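Side-chain contacts in nicotinate phosphoribosyltransferase (PDB 4HL7), which probably catalyses the ATP-dependent synthesis of nicotinate beta-D-ribonucleotide from nicotinate and phosphoribosyl diphosphate, a step in NAD(+) biosynthesis: residues Ile119-Ser124 and Thr133-Ile138; Asp246-Ala251 and Asp269-Asp274; Thr162-Leu167 and Leu327-Ala332. All blocks are in the same frame, centred on the assembly; numbering follows the deposited sequence.

Contact 1: Ile119-Ser124 and Thr133-Ile138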
loop_
_atom_site.group_PDB
_atom_site.type_symbol
_atom_site.label_atom_id
_atom_site.label_comp_id
_atom_site.label_asym_id
_atom_site.label_seq_id
_atom_site.Cartn_x
_atom_site.Cartn_y
_atom_site.Cartn_z
ATOM N N ILE A 119 -16.129 -6.615 -3.569
ATOM C CA ILE A 119 -15.608 -7.725 -2.789
ATOM C C ILE A 119 -15.567 -7.273 -1.335
ATOM O O ILE A 119 -15.015 -6.205 -1.027
ATOM C CB ILE A 119 -14.191 -8.111 -3.271
ATOM C CG1 ILE A 119 -14.239 -8.552 -4.742
ATOM C CG2 ILE A 119 -13.591 -9.231 -2.418
ATOM C CD1 ILE A 119 -12.831 -8.629 -5.318
ATOM N N SER A 120 -16.097 -8.101 -0.430
ATOM C CA SER A 120 -16.170 -7.768 1.015
ATOM C C SER A 120 -15.392 -8.841 1.776
ATOM O O SER A 120 -15.565 -10.040 1.513
ATOM C CB SER A 120 -17.595 -7.820 1.509
ATOM O OG SER A 120 -18.438 -6.892 0.828
ATOM N N ILE A 121 -14.489 -8.420 2.648
ATOM C CA ILE A 121 -13.646 -9.413 3.348
ATOM C C ILE A 121 -13.909 -9.212 4.835
ATOM O O ILE A 121 -13.734 -8.102 5.343
ATOM C CB ILE A 121 -12.177 -9.170 3.021
ATOM C CG1 ILE A 121 -11.893 -9.342 1.513
ATOM C CG2 ILE A 121 -11.266 -10.117 3.788
ATOM C CD1 ILE A 121 -10.490 -8.879 1.174
ATOM N N ARG A 122 -14.313 -10.281 5.537
ATOM C CA ARG A 122 -14.712 -10.188 6.948
ATOM C C ARG A 122 -14.050 -11.300 7.778
ATOM O O ARG A 122 -14.065 -12.454 7.343
ATOM C CB ARG A 122 -16.235 -10.463 7.097
ATOM C CG ARG A 122 -17.182 -9.480 6.396
ATOM C CD ARG A 122 -18.620 -9.841 6.732
ATOM N NE ARG A 122 -19.637 -8.823 6.369
ATOM C CZ ARG A 122 -19.972 -8.492 5.120
ATOM N NH1 ARG A 122 -19.350 -9.054 4.091
ATOM N NH2 ARG A 122 -20.919 -7.578 4.898
ATOM N N GLY A 123 -13.594 -10.983 9.000
ATOM C CA GLY A 123 -13.052 -12.025 9.898
ATOM C C GLY A 123 -12.208 -11.370 10.942
ATOM O O GLY A 123 -12.285 -10.133 11.149
ATOM N N SER A 124 -11.371 -12.161 11.616
ATOM C CA SER A 124 -10.408 -11.516 12.512
ATOM C C SER A 124 -9.451 -10.662 11.709
ATOM O O SER A 124 -9.102 -10.964 10.563
ATOM C CB SER A 124 -9.616 -12.520 13.367
ATOM O OG SER A 124 -8.682 -13.239 12.620
ATOM N N THR A 133 -3.478 -7.314 -0.654
ATOM C CA THR A 133 -2.660 -7.196 -1.887
ATOM C C THR A 133 -2.808 -8.430 -2.741
ATOM O O THR A 133 -2.528 -8.366 -3.921
ATOM C CB THR A 133 -1.152 -6.825 -1.694
ATOM O OG1 THR A 133 -0.395 -7.917 -1.189
ATOM C CG2 THR A 133 -1.020 -5.545 -0.816
ATOM N N LEU A 134 -3.122 -9.585 -2.120
ATOM C CA LEU A 134 -3.323 -10.809 -2.903
ATOM C C LEU A 134 -4.572 -10.644 -3.767
ATOM O O LEU A 134 -4.579 -11.007 -4.951
ATOM C CB LEU A 134 -3.493 -12.047 -1.999
ATOM C CG LEU A 134 -2.324 -12.296 -1.048
ATOM C CD1 LEU A 134 -2.658 -13.411 -0.038
ATOM C CD2 LEU A 134 -1.039 -12.557 -1.826
ATOM N N VAL A 135 -5.639 -10.135 -3.154
ATOM C CA VAL A 135 -6.884 -9.943 -3.891
ATOM C C VAL A 135 -6.671 -8.870 -4.958
ATOM O O VAL A 135 -7.081 -9.043 -6.082
ATOM C CB VAL A 135 -8.093 -9.597 -2.950
ATOM C CG1 VAL A 135 -9.351 -9.247 -3.781
ATOM C CG2 VAL A 135 -8.398 -10.772 -1.996
HETATM N N MSE A 136 -5.987 -7.777 -4.622
HETATM C CA MSE A 136 -5.783 -6.688 -5.654
HETATM C C MSE A 136 -4.990 -7.209 -6.799
HETATM O O MSE A 136 -5.361 -6.970 -7.930
HETATM C CB MSE A 136 -5.157 -5.448 -4.987
HETATM C CG MSE A 136 -6.204 -4.871 -4.091
HETATM SE SE MSE A 136 -5.348 -3.388 -3.083
HETATM C CE MSE A 136 -5.181 -2.113 -4.587
ATOM N N ALA A 137 -3.950 -8.036 -6.523
ATOM C CA ALA A 137 -3.051 -8.599 -7.579
ATOM C C ALA A 137 -3.766 -9.573 -8.475
ATOM O O ALA A 137 -3.511 -9.643 -9.705
ATOM C CB ALA A 137 -1.804 -9.242 -6.981
ATOM N N ILE A 138 -4.679 -10.316 -7.850
ATOM C CA ILE A 138 -5.488 -11.275 -8.564
ATOM C C ILE A 138 -6.453 -10.524 -9.489
ATOM O O ILE A 138 -6.546 -10.848 -10.639
ATOM C CB ILE A 138 -6.295 -12.146 -7.547
ATOM C CG1 ILE A 138 -5.381 -13.264 -6.975
ATOM C CG2 ILE A 138 -7.543 -12.754 -8.241
ATOM C CD1 ILE A 138 -5.953 -13.879 -5.678
#
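Ile-119, on strand 116-122, reaches across to Val-135 of helix 131-147, and the two side chains meet tip to tip. The evidence is a single methyl-methyl approach, Ile-119 CD1 to Val-135 CG1 at 3.9 Å, with the CA atoms of the same two residues 9.1 Å apart. That separation is bridged mostly by the isoleucine: its CG1 branch stands anti to the carbonyl carbon (chi1 -61°) and continues extended through chi2 at 167°, which carries CD1 outward to the helix. Ser-120 comes next and, by strand alternation, belongs to the other side of the sheet. Ile-121 returns to the helix-facing side with almost the same torsions as Ile-119, and its CD1 lies 4.2 Å from Val-135 CG2, a looser touch than the first. Val-135 therefore divides its two methyls: CG1, anti to its own backbone N at 174°, serves Ile-119, while CG2, beside that N, serves Ile-121. Arg-122 again turns to the far side. At Gly-123 the chain turns a corner, and Ser-124 then takes the N-cap position of the next helix, its OG bonded to Asp-127 N. The strand itself is held in the antiparallel sheet by backbone bonds such as Ile-119 with Leu-43 and Ile-121 with Tyr-41. Leu-43 also touches both Ile-121 and Val-135, and Ile-62 of helix 52-64 also touches Val-135. All three touching side chains are buried and all their meeting atoms are methyls, which implies that this helix-on-sheet packing in the N-terminal part of the protein rests on shape and hydrophobic burial, without directional bonds between the two segments.

Contact 2: Asp246-Ala251 and Asp269-Asp274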
loop_
_atom_site.group_PDB
_atom_site.type_symbol
_atom_site.label_atom_id
_atom_site.label_comp_id
_atom_site.label_asym_id
_atom_site.label_seq_id
_atom_site.Cartn_x
_atom_site.Cartn_y
_atom_site.Cartn_z
ATOM N N ASP A 246 -7.521 9.684 20.727
ATOM C CA ASP A 246 -6.253 9.064 21.070
ATOM C C ASP A 246 -5.778 8.094 20.017
ATOM O O ASP A 246 -4.678 7.546 20.124
ATOM C CB ASP A 246 -6.412 8.271 22.409
ATOM C CG ASP A 246 -6.738 9.163 23.559
ATOM O OD1 ASP A 246 -6.150 10.274 23.618
ATOM O OD2 ASP A 246 -7.603 8.771 24.374
ATOM N N SER A 247 -6.613 7.840 19.004
ATOM C CA SER A 247 -6.391 6.732 18.068
ATOM C C SER A 247 -5.024 6.769 17.340
ATOM O O SER A 247 -4.308 5.767 17.286
ATOM C CB SER A 247 -7.527 6.690 17.054
ATOM O OG SER A 247 -7.575 7.869 16.268
ATOM N N GLN A 248 -4.651 7.945 16.811
ATOM C CA GLN A 248 -3.481 8.040 16.033
ATOM C C GLN A 248 -2.230 7.965 16.957
ATOM O O GLN A 248 -1.245 7.273 16.672
ATOM C CB GLN A 248 -3.501 9.336 15.248
ATOM C CG GLN A 248 -2.221 9.553 14.460
ATOM C CD GLN A 248 -2.368 10.706 13.492
ATOM O OE1 GLN A 248 -2.267 10.518 12.275
ATOM N NE2 GLN A 248 -2.642 11.878 14.015
ATOM N N GLN A 249 -2.301 8.635 18.096
ATOM C CA GLN A 249 -1.205 8.568 19.030
ATOM C C GLN A 249 -0.951 7.188 19.586
ATOM O O GLN A 249 0.217 6.749 19.632
ATOM C CB GLN A 249 -1.380 9.574 20.180
ATOM C CG GLN A 249 0.017 9.828 20.741
ATOM C CD GLN A 249 0.066 11.020 21.615
ATOM O OE1 GLN A 249 0.624 12.048 21.262
ATOM N NE2 GLN A 249 -0.531 10.895 22.760
ATOM N N VAL A 250 -2.009 6.496 19.977
ATOM C CA VAL A 250 -1.852 5.121 20.495
ATOM C C VAL A 250 -1.304 4.198 19.405
ATOM O O VAL A 250 -0.437 3.350 19.661
ATOM C CB VAL A 250 -3.162 4.562 21.086
ATOM C CG1 VAL A 250 -3.035 3.052 21.287
ATOM C CG2 VAL A 250 -3.537 5.351 22.379
ATOM N N ALA A 251 -1.794 4.374 18.165
ATOM C CA ALA A 251 -1.321 3.519 17.069
ATOM C C ALA A 251 0.179 3.777 16.857
ATOM O O ALA A 251 0.974 2.826 16.650
ATOM C CB ALA A 251 -2.102 3.819 15.792
ATOM N N ASP A 269 -1.278 11.162 6.939
ATOM C CA ASP A 269 -2.529 11.680 6.459
ATOM C C ASP A 269 -3.735 10.751 6.698
ATOM O O ASP A 269 -4.723 10.828 5.981
ATOM C CB ASP A 269 -2.444 11.994 4.917
ATOM C CG ASP A 269 -2.212 10.734 4.059
ATOM O OD1 ASP A 269 -1.624 9.738 4.550
ATOM O OD2 ASP A 269 -2.614 10.759 2.858
ATOM N N THR A 270 -3.694 9.938 7.731
ATOM C CA THR A 270 -4.912 9.217 8.079
ATOM C C THR A 270 -5.991 10.227 8.448
ATOM O O THR A 270 -7.171 10.100 8.099
ATOM C CB THR A 270 -4.679 8.319 9.288
ATOM O OG1 THR A 270 -3.623 7.379 9.018
ATOM C CG2 THR A 270 -6.012 7.569 9.653
ATOM N N LEU A 271 -5.560 11.285 9.138
ATOM C CA LEU A 271 -6.440 12.365 9.538
ATOM C C LEU A 271 -6.005 13.604 8.750
ATOM O O LEU A 271 -6.388 13.717 7.573
ATOM C CB LEU A 271 -6.348 12.602 11.065
ATOM C CG LEU A 271 -6.743 11.311 11.818
ATOM C CD1 LEU A 271 -6.453 11.442 13.291
ATOM C CD2 LEU A 271 -8.254 11.040 11.658
ATOM N N THR A 272 -5.222 14.513 9.356
ATOM C CA THR A 272 -4.635 15.630 8.554
ATOM C C THR A 272 -3.191 15.847 9.032
ATOM O O THR A 272 -2.824 15.432 10.125
ATOM C CB THR A 272 -5.353 16.925 8.715
ATOM O OG1 THR A 272 -5.306 17.323 10.098
ATOM C CG2 THR A 272 -6.855 16.829 8.182
ATOM N N ILE A 273 -2.419 16.618 8.273
ATOM C CA ILE A 273 -1.050 16.927 8.714
ATOM C C ILE A 273 -1.057 17.656 10.061
ATOM O O ILE A 273 -0.230 17.317 10.950
ATOM C CB ILE A 273 -0.260 17.700 7.640
ATOM C CG1 ILE A 273 1.249 17.817 7.996
ATOM C CG2 ILE A 273 -0.871 19.076 7.418
ATOM C CD1 ILE A 273 1.933 16.517 8.319
ATOM N N ASP A 274 -1.995 18.565 10.293
ATOM C CA ASP A 274 -2.014 19.209 11.632
ATOM C C ASP A 274 -2.287 18.247 12.748
ATOM O O ASP A 274 -1.698 18.379 13.817
ATOM C CB ASP A 274 -2.995 20.384 11.726
ATOM C CG ASP A 274 -2.685 21.463 10.707
ATOM O OD1 ASP A 274 -1.574 22.015 10.734
ATOM O OD2 ASP A 274 -3.520 21.671 9.811
HETATM O O HOH W 1 -3.096 12.216 10.339
HETATM O O HOH W 2 -1.676 9.104 9.819
#
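Gln-248 of helix 247-258 meets Thr-270 and Leu-271 in the loop that leads from strand 265-267 of the parallel sheet into helix 273-279. The glutamine runs straight out from its helix: CG is anti to the backbone N (chi1 176°) and chi2, at 169°, keeps the chain extended, so that the amide arrives beside the loop backbone. Its carbonyl makes no direct bond to the loop; two waters carry the link. Water 1 lies 2.7 Å from Gln-248 OE1 and accepts from Leu-271 N at 2.9 Å. Water 2 lies 2.9 Å from Gln-248 OE1 and accepts from Thr-270 N at 3.0 Å. OE1 is within hydrogen-bonding distance of both waters, about 76° apart, and through them is linked to two successive loop amides. At the other end of the amide, Gln-248 NE2 bonds to Asp-279 OD2, which, with the waters on OE1, is consistent with a fixed amide orientation. Leu-271, coming from the opposite direction, adds van der Waals packing: its CD1 lies alongside the glutamine chain, 4.1 Å from Gln-248 CB and 3.9 Å from Gln-248 NE2. Thr-272 follows as the N-cap of helix 273-279, its OG1 bonded to Ala-275 N. Asp-269, which precedes Thr-270 in the chain, bonds through OD1 to NE2 of His-232, the predicted autophosphorylation site, which is unmodified here. A buried, water-bridged loop between strand and helix, leading directly from a residue bonded to that histidine, is consistent with a beta-alpha loop of a TIM-barrel-like phosphoribosyltransferase domain.

Contact 3: Thr162-Leu167 and Leu327-Ala332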
loop_
_atom_site.group_PDB
_atom_site.type_symbol
_atom_site.label_atom_id
_atom_site.label_comp_id
_atom_site.label_asym_id
_atom_site.label_seq_id
_atom_site.Cartn_x
_atom_site.Cartn_y
_atom_site.Cartn_z
ATOM N N THR A 162 13.317 2.564 -21.736
ATOM C CA THR A 162 13.300 3.936 -22.235
ATOM C C THR A 162 13.233 4.933 -21.063
ATOM O O THR A 162 13.911 5.944 -21.077
ATOM C CB THR A 162 12.099 4.188 -23.143
ATOM O OG1 THR A 162 12.140 3.264 -24.242
ATOM C CG2 THR A 162 12.176 5.581 -23.716
ATOM N N LYS A 163 12.385 4.665 -20.071
ATOM C CA LYS A 163 12.307 5.532 -18.898
ATOM C C LYS A 163 13.640 5.523 -18.131
ATOM O O LYS A 163 14.114 6.574 -17.630
ATOM C CB LYS A 163 11.156 5.094 -17.936
ATOM C CG LYS A 163 9.802 5.213 -18.601
ATOM C CD LYS A 163 8.570 4.982 -17.721
ATOM C CE LYS A 163 8.470 3.614 -17.139
ATOM N NZ LYS A 163 7.060 3.534 -16.499
ATOM N N LEU A 164 14.225 4.343 -17.984
ATOM C CA LEU A 164 15.499 4.276 -17.266
ATOM C C LEU A 164 16.650 5.045 -17.973
ATOM O O LEU A 164 17.412 5.751 -17.300
ATOM C CB LEU A 164 15.906 2.833 -16.992
ATOM C CG LEU A 164 15.026 2.102 -15.972
ATOM C CD1 LEU A 164 15.447 0.650 -15.984
ATOM C CD2 LEU A 164 15.118 2.713 -14.561
ATOM N N ASP A 165 16.761 4.920 -19.298
ATOM C CA ASP A 165 17.658 5.787 -20.089
ATOM C C ASP A 165 17.450 7.264 -19.770
ATOM O O ASP A 165 18.412 7.970 -19.507
ATOM C CB ASP A 165 17.438 5.616 -21.584
ATOM C CG ASP A 165 17.876 4.291 -22.096
ATOM O OD1 ASP A 165 17.561 4.035 -23.267
ATOM O OD2 ASP A 165 18.517 3.493 -21.344
ATOM N N GLN A 166 16.198 7.735 -19.797
ATOM C CA GLN A 166 15.929 9.166 -19.588
ATOM C C GLN A 166 16.157 9.624 -18.177
ATOM O O GLN A 166 16.599 10.764 -17.918
ATOM C CB GLN A 166 14.524 9.558 -20.086
ATOM C CG GLN A 166 14.470 9.389 -21.585
ATOM C CD GLN A 166 13.100 9.565 -22.215
ATOM O OE1 GLN A 166 12.682 10.682 -22.524
ATOM N NE2 GLN A 166 12.437 8.463 -22.475
ATOM N N LEU A 167 15.834 8.749 -17.231
ATOM C CA LEU A 167 16.186 8.974 -15.819
ATOM C C LEU A 167 17.710 9.159 -15.618
ATOM O O LEU A 167 18.125 10.135 -14.986
ATOM C CB LEU A 167 15.723 7.776 -14.985
ATOM C CG LEU A 167 16.150 7.713 -13.494
ATOM C CD1 LEU A 167 15.472 8.809 -12.651
ATOM C CD2 LEU A 167 15.917 6.324 -12.871
ATOM N N LEU A 327 3.651 8.617 -8.138
ATOM C CA LEU A 327 4.860 9.225 -8.757
ATOM C C LEU A 327 5.202 8.677 -10.114
ATOM O O LEU A 327 4.891 7.543 -10.422
ATOM C CB LEU A 327 6.065 8.976 -7.838
ATOM C CG LEU A 327 5.847 9.822 -6.565
ATOM C CD1 LEU A 327 6.752 9.297 -5.469
ATOM C CD2 LEU A 327 6.100 11.331 -6.772
ATOM N N ASP A 328 5.963 9.465 -10.856
ATOM C CA ASP A 328 6.723 9.006 -12.008
ATOM C C ASP A 328 8.135 9.591 -11.821
ATOM O O ASP A 328 8.399 10.317 -10.823
ATOM C CB ASP A 328 6.103 9.535 -13.329
ATOM C CG ASP A 328 5.821 11.037 -13.289
ATOM O OD1 ASP A 328 4.642 11.397 -13.611
ATOM O OD2 ASP A 328 6.767 11.870 -12.968
ATOM N N PHE A 329 9.038 9.294 -12.750
ATOM C CA PHE A 329 10.468 9.628 -12.464
ATOM C C PHE A 329 10.696 11.128 -12.530
ATOM O O PHE A 329 11.523 11.672 -11.787
ATOM C CB PHE A 329 11.450 8.946 -13.445
ATOM C CG PHE A 329 11.637 7.452 -13.246
ATOM C CD1 PHE A 329 11.510 6.846 -11.994
ATOM C CD2 PHE A 329 12.046 6.663 -14.334
ATOM C CE1 PHE A 329 11.711 5.466 -11.849
ATOM C CE2 PHE A 329 12.287 5.273 -14.199
ATOM C CZ PHE A 329 12.117 4.672 -12.955
ATOM N N ASP A 330 9.969 11.832 -13.433
ATOM C CA ASP A 330 10.165 13.263 -13.488
ATOM C C ASP A 330 9.687 13.980 -12.234
ATOM O O ASP A 330 10.295 14.944 -11.767
ATOM C CB ASP A 330 9.595 13.860 -14.803
ATOM C CG ASP A 330 10.406 13.406 -15.995
ATOM O OD1 ASP A 330 11.625 13.710 -16.025
ATOM O OD2 ASP A 330 9.874 12.687 -16.853
ATOM N N GLN A 331 8.588 13.529 -11.672
ATOM C CA GLN A 331 8.180 14.037 -10.347
ATOM C C GLN A 331 9.273 13.743 -9.249
ATOM O O GLN A 331 9.582 14.586 -8.382
ATOM C CB GLN A 331 6.879 13.368 -9.940
ATOM C CG GLN A 331 5.599 13.859 -10.640
ATOM C CD GLN A 331 4.340 13.149 -10.052
ATOM O OE1 GLN A 331 4.037 13.291 -8.880
ATOM N NE2 GLN A 331 3.653 12.366 -10.870
ATOM N N ALA A 332 9.851 12.565 -9.318
ATOM C CA ALA A 332 10.802 12.135 -8.302
ATOM C C ALA A 332 12.046 13.031 -8.397
ATOM O O ALA A 332 12.521 13.564 -7.368
ATOM C CB ALA A 332 11.148 10.682 -8.486
#
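Phe-329 lays its ring against helix 155-174, and three of that helix's residues meet it from different directions. Leu-167 comes over one face at about a right angle: its CD2 stands 4.0 Å from the centroid of the Phe-329 ring and only 12° off the normal, a CH-pi contact. The leucine's CG, anti to the backbone N (chi1 172°), sets CD2 over the ring centre and CD1 beside the stem, 4.1 Å from Phe-329 CB. Leu-164 approaches obliquely, with CD2 3.8 Å from Phe-329 CE2. Near the ring plane, Lys-163 O sits at the edge, 3.9 Å from Phe-329 CD2, while Lys-163 CB lies 3.9 Å from Phe-329 CE2. The lysine's ammonium leads away to a salt bridge with Asp-356 and a bond to Phe-352 O; the Phe-352 ring adds a cation-pi contact to Lys-163 and an edge-to-face contact to Phe-329. The helix start that carries Phe-329 is capped by the preceding residue: Asp-328 OD2 accepts from Gln-331 N at 2.8 Å (168°), and Asp-328 OD1 from Gln-331 NE2 at 3.1 Å. This is an aspartate N-cap starting helix 329-339, the helix of a beta-alpha unit following parallel strand 320-323, packed against helix 155-174.

Overall arrangement
From the N terminus the chain first closes contact 1, a short loop of mostly helical residues that returns helix 131-147 to the antiparallel sheet. The following helix, 155-174, supplies the first half of contact 3, which stays open for 159 residues while most of the parallel strands are laid down. Within that span contact 2 opens and closes locally, bringing helix 247-258 to the loop after strand 265-267. Contact 3 then closes on helix 329-339. Thus contact 2 nests within contact 3, contact 1 precedes both, and none cross. Contacts 1 and 3 lie on opposite sides of the chain's centre, with their centres about 32 Å apart.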